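Local coordinates for putative membrane protein (Yersinia pestis CO92, PDB 5TF3), which is of unknown function, a putative membrane protein of the DUF1198 family whose crystallised part folds as an all-helical domain, at residues N15-Y23 with W76-I85. Sequence-based numbering, arbitrary orientation. Where two conformers were deposited one is given.
Sequences NLLKIKPIY and WRNTLIRAQI
Leu17 and Ala83 bring their CA atoms nearest, 5.6 Å apart, where two helices end in this all-helical DUF1198 fold: helix 2-17 and helix 70-82 both finish in Schellman motifs, with Lys18 and Gln84 as the positive-phi C-prime residues. After Lys18 the chain runs past helix 70-82 and turns into helix 22-29.

Apolar contacts gather round the two ends. Ala83 CB lies 3.6 Å from Leu16 O. Leu17 reaches out with CD2, which lies 4.1 Å from Ala83 CB, with Leu80 CD2 and Ile85 CD1 slightly farther off. Leu16 meets Ile85 methyl to methyl, CD2 to CD1 at 3.9 Å, while both side chains also lean on helix 48-65, at Val51 for Leu16 and at Ala55 and Tyr56 for Ile85. Ile19 splits its branches: CG2 packs on Thr79 CG2, and CD1 sits at the edge of the Trp76 ring, 3.8 Å from CZ3. With chi1 at 64°, its CG1 lies between backbone N and carbonyl carbon, sending CD1 to the indole.

The aromatic contact is an offset edge-to-face pair. Trp76 points the edge of its six-membered ring at Tyr23, the planes at 67°, and CZ2 comes within 3.7 Å of Tyr23 CD1. His62 stacks on Trp76 and meets Tyr23 edge-to-face, and its NE2 is hydrogen-bonded to Tyr23 O.

Polar linkage comes through water. Thr79 turns its hydroxyl back to Leu75 O, giving its methyl to the interface. Beside that methyl, one water donates to both backbones, 2.6 Å to Leu17 O and 2.9 Å to Thr79 O.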
ATOM      1  N   ASN A  15     -10.472  -4.983  -6.210  0.50 32.18           N
ATOM      2  CA  ASN A  15     -11.382  -4.309  -7.134  0.50 35.19           C
ATOM      3  C   ASN A  15     -11.013  -2.839  -7.301  0.50 36.69           C
ATOM      4  O   ASN A  15     -11.082  -2.298  -8.412  0.50 38.50           O
ATOM      5  CB  ASN A  15     -12.829  -4.442  -6.651  0.50 38.01           C
ATOM      6  CG  ASN A  15     -13.390  -5.843  -6.850  0.50 40.20           C
ATOM      7  OD1 ASN A  15     -12.960  -6.576  -7.740  0.50 39.26           O
ATOM      8  ND2 ASN A  15     -14.363  -6.215  -6.022  0.50 40.63           N
ATOM      9  N   LEU A  16     -10.621  -2.174  -6.211  1.00 32.15           N
ATOM     10  CA  LEU A  16     -10.236  -0.764  -6.297  1.00 30.81           C
ATOM     11  C   LEU A  16      -9.030  -0.583  -7.204  1.00 34.06           C
ATOM     12  O   LEU A  16      -9.021   0.277  -8.092  1.00 32.37           O
ATOM     13  CB  LEU A  16      -9.930  -0.211  -4.905  1.00 30.68           C
ATOM     14  CG  LEU A  16      -9.329   1.196  -4.867  1.00 36.95           C
ATOM     15  CD1 LEU A  16     -10.312   2.215  -5.433  1.00 40.75           C
ATOM     16  CD2 LEU A  16      -8.928   1.586  -3.443  1.00 34.73           C
ATOM     17  N   LEU A  17      -7.994  -1.389  -6.997  1.00 30.90           N
ATOM     18  CA  LEU A  17      -6.793  -1.290  -7.811  1.00 26.13           C
ATOM     19  C   LEU A  17      -6.901  -2.004  -9.162  1.00 29.37           C
ATOM     20  O   LEU A  17      -6.024  -1.802 -10.024  1.00 28.94           O
ATOM     21  CB  LEU A  17      -5.618  -1.844  -7.011  1.00 26.35           C
ATOM     22  CG  LEU A  17      -5.288  -0.989  -5.791  1.00 32.54           C
ATOM     23  CD1 LEU A  17      -4.182  -1.667  -5.003  1.00 31.21           C
ATOM     24  CD2 LEU A  17      -4.865   0.402  -6.233  1.00 31.50           C
ATOM     25  N   LYS A  18      -7.942  -2.828  -9.361  1.00 27.42           N
ATOM     26  CA  LYS A  18      -8.120  -3.635 -10.578  1.00 31.59           C
ATOM     27  C   LYS A  18      -6.919  -4.546 -10.821  1.00 33.52           C
ATOM     28  O   LYS A  18      -6.345  -4.571 -11.907  1.00 33.58           O
ATOM     29  CB  LYS A  18      -8.377  -2.762 -11.809  1.00 29.57           C
ATOM     30  CG  LYS A  18      -9.530  -1.789 -11.687  1.00 34.87           C
ATOM     31  CD  LYS A  18     -10.857  -2.523 -11.644  1.00 47.40           C
ATOM     32  CE  LYS A  18     -12.028  -1.553 -11.532  1.00 57.47           C
ATOM     33  NZ  LYS A  18     -13.217  -2.233 -10.940  1.00 62.10           N
ATOM     34  N   ILE A  19      -6.523  -5.286  -9.785  1.00 29.42           N
ATOM     35  CA  ILE A  19      -5.432  -6.248  -9.872  1.00 24.68           C
ATOM     36  C   ILE A  19      -5.946  -7.558  -9.297  1.00 31.76           C
ATOM     37  O   ILE A  19      -6.975  -7.606  -8.617  1.00 29.27           O
ATOM     38  CB  ILE A  19      -4.152  -5.778  -9.131  1.00 26.70           C
ATOM     39  CG1 ILE A  19      -4.402  -5.654  -7.618  1.00 22.69           C
ATOM     40  CG2 ILE A  19      -3.652  -4.431  -9.687  1.00 28.01           C
ATOM     41  CD1 ILE A  19      -3.274  -5.023  -6.857  1.00 27.00           C
ATOM     42  N   LYS A  20      -5.242  -8.639  -9.609  1.00 31.12           N
ATOM     43  CA  LYS A  20      -5.666  -9.950  -9.137  1.00 31.39           C
ATOM     44  C   LYS A  20      -5.544 -10.048  -7.613  1.00 30.81           C
ATOM     45  O   LYS A  20      -4.640  -9.456  -7.015  1.00 32.11           O
ATOM     46  CB  LYS A  20      -4.830 -11.048  -9.787  1.00 34.05           C
ATOM     47  CG  LYS A  20      -5.071 -11.225 -11.285  1.00 41.43           C
ATOM     48  CD  LYS A  20      -4.201 -12.338 -11.851  1.00 47.52           C
ATOM     49  CE  LYS A  20      -4.707 -12.798 -13.221  1.00 56.28           C
ATOM     50  NZ  LYS A  20      -3.933 -13.977 -13.707  1.00 66.61           N
ATOM     51  N   PRO A  21      -6.422 -10.824  -6.968  1.00 32.20           N
ATOM     52  CA  PRO A  21      -6.375 -10.940  -5.499  1.00 33.93           C
ATOM     53  C   PRO A  21      -5.040 -11.414  -4.958  1.00 36.68           C
ATOM     54  O   PRO A  21      -4.678 -11.032  -3.841  1.00 35.45           O
ATOM     55  CB  PRO A  21      -7.482 -11.961  -5.191  1.00 38.86           C
ATOM     56  CG  PRO A  21      -8.369 -11.936  -6.362  1.00 41.97           C
ATOM     57  CD  PRO A  21      -7.550 -11.573  -7.554  1.00 34.72           C
ATOM     58  N   ILE A  22      -4.302 -12.243  -5.707  1.00 31.26           N
ATOM     59  CA  ILE A  22      -3.016 -12.756  -5.227  1.00 34.01           C
ATOM     60  C   ILE A  22      -2.117 -11.630  -4.734  1.00 29.62           C
ATOM     61  O   ILE A  22      -1.332 -11.810  -3.791  1.00 31.42           O
ATOM     62  CB  ILE A  22      -2.320 -13.596  -6.325  1.00 41.54           C
ATOM     63  CG1 ILE A  22      -1.041 -14.247  -5.787  1.00 46.45           C
ATOM     64  CG2 ILE A  22      -1.964 -12.746  -7.515  1.00 36.91           C
ATOM     65  CD1 ILE A  22      -1.285 -15.323  -4.773  1.00 53.18           C
ATOM     66  N   TYR A  23      -2.221 -10.446  -5.331  1.00 23.20           N
ATOM     67  CA  TYR A  23      -1.365  -9.368  -4.868  1.00 31.25           C
ATOM     68  C   TYR A  23      -1.738  -8.891  -3.471  1.00 33.92           C
ATOM     69  O   TYR A  23      -0.881  -8.358  -2.769  1.00 34.30           O
ATOM     70  CB  TYR A  23      -1.401  -8.214  -5.865  1.00 30.69           C
ATOM     71  CG  TYR A  23      -0.727  -8.569  -7.170  1.00 34.53           C
ATOM     72  CD1 TYR A  23       0.641  -8.438  -7.312  1.00 36.83           C
ATOM     73  CD2 TYR A  23      -1.458  -9.063  -8.248  1.00 34.96           C
ATOM     74  CE1 TYR A  23       1.276  -8.776  -8.498  1.00 37.48           C
ATOM     75  CE2 TYR A  23      -0.835  -9.407  -9.447  1.00 37.03           C
ATOM     76  CZ  TYR A  23       0.532  -9.263  -9.557  1.00 39.65           C
ATOM     77  OH  TYR A  23       1.171  -9.584 -10.730  1.00 41.60           O
ATOM     78  N   TRP A  76       3.835   0.182 -10.115  1.00 23.37           N
ATOM     79  CA  TRP A  76       2.856   0.331  -9.039  1.00 25.91           C
ATOM     80  C   TRP A  76       2.345   1.759  -8.918  1.00 25.92           C
ATOM     81  O   TRP A  76       1.174   1.971  -8.573  1.00 25.76           O
ATOM     82  CB  TRP A  76       3.452  -0.173  -7.714  1.00 22.54           C
ATOM     83  CG  TRP A  76       3.455  -1.671  -7.740  1.00 25.27           C
ATOM     84  CD1 TRP A  76       4.491  -2.500  -8.093  1.00 23.68           C
ATOM     85  CD2 TRP A  76       2.331  -2.518  -7.477  1.00 24.57           C
ATOM     86  NE1 TRP A  76       4.081  -3.825  -8.021  1.00 26.67           N
ATOM     87  CE2 TRP A  76       2.754  -3.852  -7.659  1.00 23.68           C
ATOM     88  CE3 TRP A  76       1.006  -2.269  -7.098  1.00 25.69           C
ATOM     89  CZ2 TRP A  76       1.905  -4.934  -7.468  1.00 28.23           C
ATOM     90  CZ3 TRP A  76       0.154  -3.360  -6.911  1.00 25.02           C
ATOM     91  CH2 TRP A  76       0.612  -4.665  -7.093  1.00 20.26           C
ATOM     92  N   ARG A  77       3.181   2.748  -9.232  1.00 24.25           N
ATOM     93  CA  ARG A  77       2.713   4.130  -9.234  1.00 25.47           C
ATOM     94  C   ARG A  77       1.605   4.329 -10.272  1.00 26.14           C
ATOM     95  O   ARG A  77       0.611   5.027 -10.022  1.00 30.30           O
ATOM     96  CB  ARG A  77       3.896   5.076  -9.511  1.00 22.36           C
ATOM     97  CG  ARG A  77       3.497   6.540  -9.626  1.00 23.50           C
ATOM     98  CD  ARG A  77       4.706   7.484  -9.897  1.00 27.44           C
ATOM     99  NE  ARG A  77       4.274   8.883  -9.915  1.00 30.61           N
ATOM    100  CZ  ARG A  77       3.882   9.534 -11.005  1.00 36.53           C
ATOM    101  NH1 ARG A  77       3.905   8.934 -12.191  1.00 34.21           N
ATOM    102  NH2 ARG A  77       3.486  10.794 -10.908  1.00 33.47           N
ATOM    103  N   ASN A  78       1.765   3.729 -11.452  1.00 26.32           N
ATOM    104  CA  ASN A  78       0.737   3.854 -12.477  1.00 26.27           C
ATOM    105  C   ASN A  78      -0.537   3.138 -12.065  1.00 30.23           C
ATOM    106  O   ASN A  78      -1.629   3.541 -12.484  1.00 29.68           O
ATOM    107  CB  ASN A  78       1.244   3.310 -13.817  1.00 27.07           C
ATOM    108  CG  ASN A  78       2.290   4.214 -14.453  1.00 36.63           C
ATOM    109  OD1 ASN A  78       2.373   5.405 -14.131  1.00 37.89           O
ATOM    110  ND2 ASN A  78       3.075   3.662 -15.381  1.00 32.75           N
ATOM    111  N   THR A  79      -0.421   2.080 -11.250  1.00 26.63           N
ATOM    112  CA  THR A  79      -1.611   1.410 -10.729  1.00 28.92           C
ATOM    113  C   THR A  79      -2.403   2.338  -9.807  1.00 31.52           C
ATOM    114  O   THR A  79      -3.633   2.417  -9.906  1.00 31.45           O
ATOM    115  CB  THR A  79      -1.201   0.097 -10.028  1.00 31.27           C
ATOM    116  OG1 THR A  79      -0.452  -0.707 -10.948  1.00 35.64           O
ATOM    117  CG2 THR A  79      -2.407  -0.730  -9.600  1.00 30.67           C
ATOM    118  N   LEU A  80      -1.716   3.084  -8.931  1.00 31.25           N
ATOM    119  CA  LEU A  80      -2.406   4.099  -8.141  1.00 30.43           C
ATOM    120  C   LEU A  80      -3.078   5.119  -9.039  1.00 30.28           C
ATOM    121  O   LEU A  80      -4.255   5.445  -8.853  1.00 35.53           O
ATOM    122  CB  LEU A  80      -1.437   4.817  -7.200  1.00 34.70           C
ATOM    123  CG  LEU A  80      -0.822   4.044  -6.050  1.00 35.97           C
ATOM    124  CD1 LEU A  80       0.080   4.998  -5.240  1.00 32.85           C
ATOM    125  CD2 LEU A  80      -1.930   3.477  -5.201  1.00 34.11           C
ATOM    126  N   ILE A  81      -2.343   5.625 -10.032  1.00 26.87           N
ATOM    127  CA  ILE A  81      -2.875   6.679 -10.885  1.00 30.69           C
ATOM    128  C   ILE A  81      -4.098   6.176 -11.649  1.00 37.09           C
ATOM    129  O   ILE A  81      -5.106   6.886 -11.765  1.00 35.71           O
ATOM    130  CB  ILE A  81      -1.775   7.196 -11.833  1.00 29.61           C
ATOM    131  CG1 ILE A  81      -0.732   8.008 -11.048  1.00 32.89           C
ATOM    132  CG2 ILE A  81      -2.373   8.045 -12.938  1.00 37.46           C
ATOM    133  CD1 ILE A  81       0.465   8.432 -11.891  1.00 30.44           C
ATOM    134  N   ARG A  82      -4.038   4.943 -12.158  0.56 32.96           N
ATOM    135  CA  ARG A  82      -5.171   4.383 -12.888  0.56 34.57           C
ATOM    136  C   ARG A  82      -6.394   4.169 -11.998  0.56 35.32           C
ATOM    137  O   ARG A  82      -7.516   4.089 -12.509  0.56 38.69           O
ATOM    138  CB  ARG A  82      -4.768   3.065 -13.557  0.56 32.79           C
ATOM    139  CG  ARG A  82      -4.338   3.244 -15.003  0.56 34.03           C
ATOM    140  CD  ARG A  82      -3.991   1.924 -15.695  0.56 38.81           C
ATOM    141  NE  ARG A  82      -2.573   1.610 -15.566  0.56 42.91           N
ATOM    142  CZ  ARG A  82      -2.084   0.698 -14.738  0.56 33.31           C
ATOM    143  NH1 ARG A  82      -2.893  -0.011 -13.975  0.56 42.78           N
ATOM    144  NH2 ARG A  82      -0.787   0.490 -14.681  0.56 37.13           N
ATOM    145  N   ALA A  83      -6.206   4.068 -10.686  1.00 32.69           N
ATOM    146  CA  ALA A  83      -7.303   3.990  -9.728  1.00 31.22           C
ATOM    147  C   ALA A  83      -7.741   5.353  -9.209  1.00 38.58           C
ATOM    148  O   ALA A  83      -8.512   5.405  -8.241  1.00 43.56           O
ATOM    149  CB  ALA A  83      -6.904   3.122  -8.528  1.00 27.76           C
ATOM    150  N   GLN A  84      -7.232   6.448  -9.788  1.00 39.63           N
ATOM    151  CA  GLN A  84      -7.577   7.807  -9.361  1.00 46.90           C
ATOM    152  C   GLN A  84      -7.149   8.059  -7.924  1.00 46.14           C
ATOM    153  O   GLN A  84      -7.826   8.766  -7.176  1.00 50.39           O
ATOM    154  CB  GLN A  84      -9.074   8.091  -9.513  1.00 52.20           C
ATOM    155  CG  GLN A  84      -9.656   7.632 -10.830  1.00 59.12           C
ATOM    156  CD  GLN A  84      -9.134   8.439 -11.992  1.00 67.37           C
ATOM    157  OE1 GLN A  84      -9.506   9.601 -12.175  1.00 76.92           O
ATOM    158  NE2 GLN A  84      -8.257   7.834 -12.781  1.00 64.67           N
ATOM    159  N   ILE A  85      -6.044   7.444  -7.526  1.00 44.46           N
ATOM    160  CA  ILE A  85      -5.449   7.627  -6.210  1.00 46.66           C
ATOM    161  C   ILE A  85      -4.180   8.450  -6.387  1.00 44.69           C
ATOM    162  O   ILE A  85      -3.371   8.159  -7.277  1.00 41.94           O
ATOM    163  CB  ILE A  85      -5.152   6.270  -5.552  1.00 45.38           C
ATOM    164  CG1 ILE A  85      -6.464   5.561  -5.219  1.00 51.49           C
ATOM    165  CG2 ILE A  85      -4.324   6.445  -4.298  1.00 43.13           C
ATOM    166  CD1 ILE A  85      -6.257   4.190  -4.723  1.00 50.06           C
TER
HETATM  167  O   HOH W   1      -5.479   0.509 -10.982  1.00 25.80           O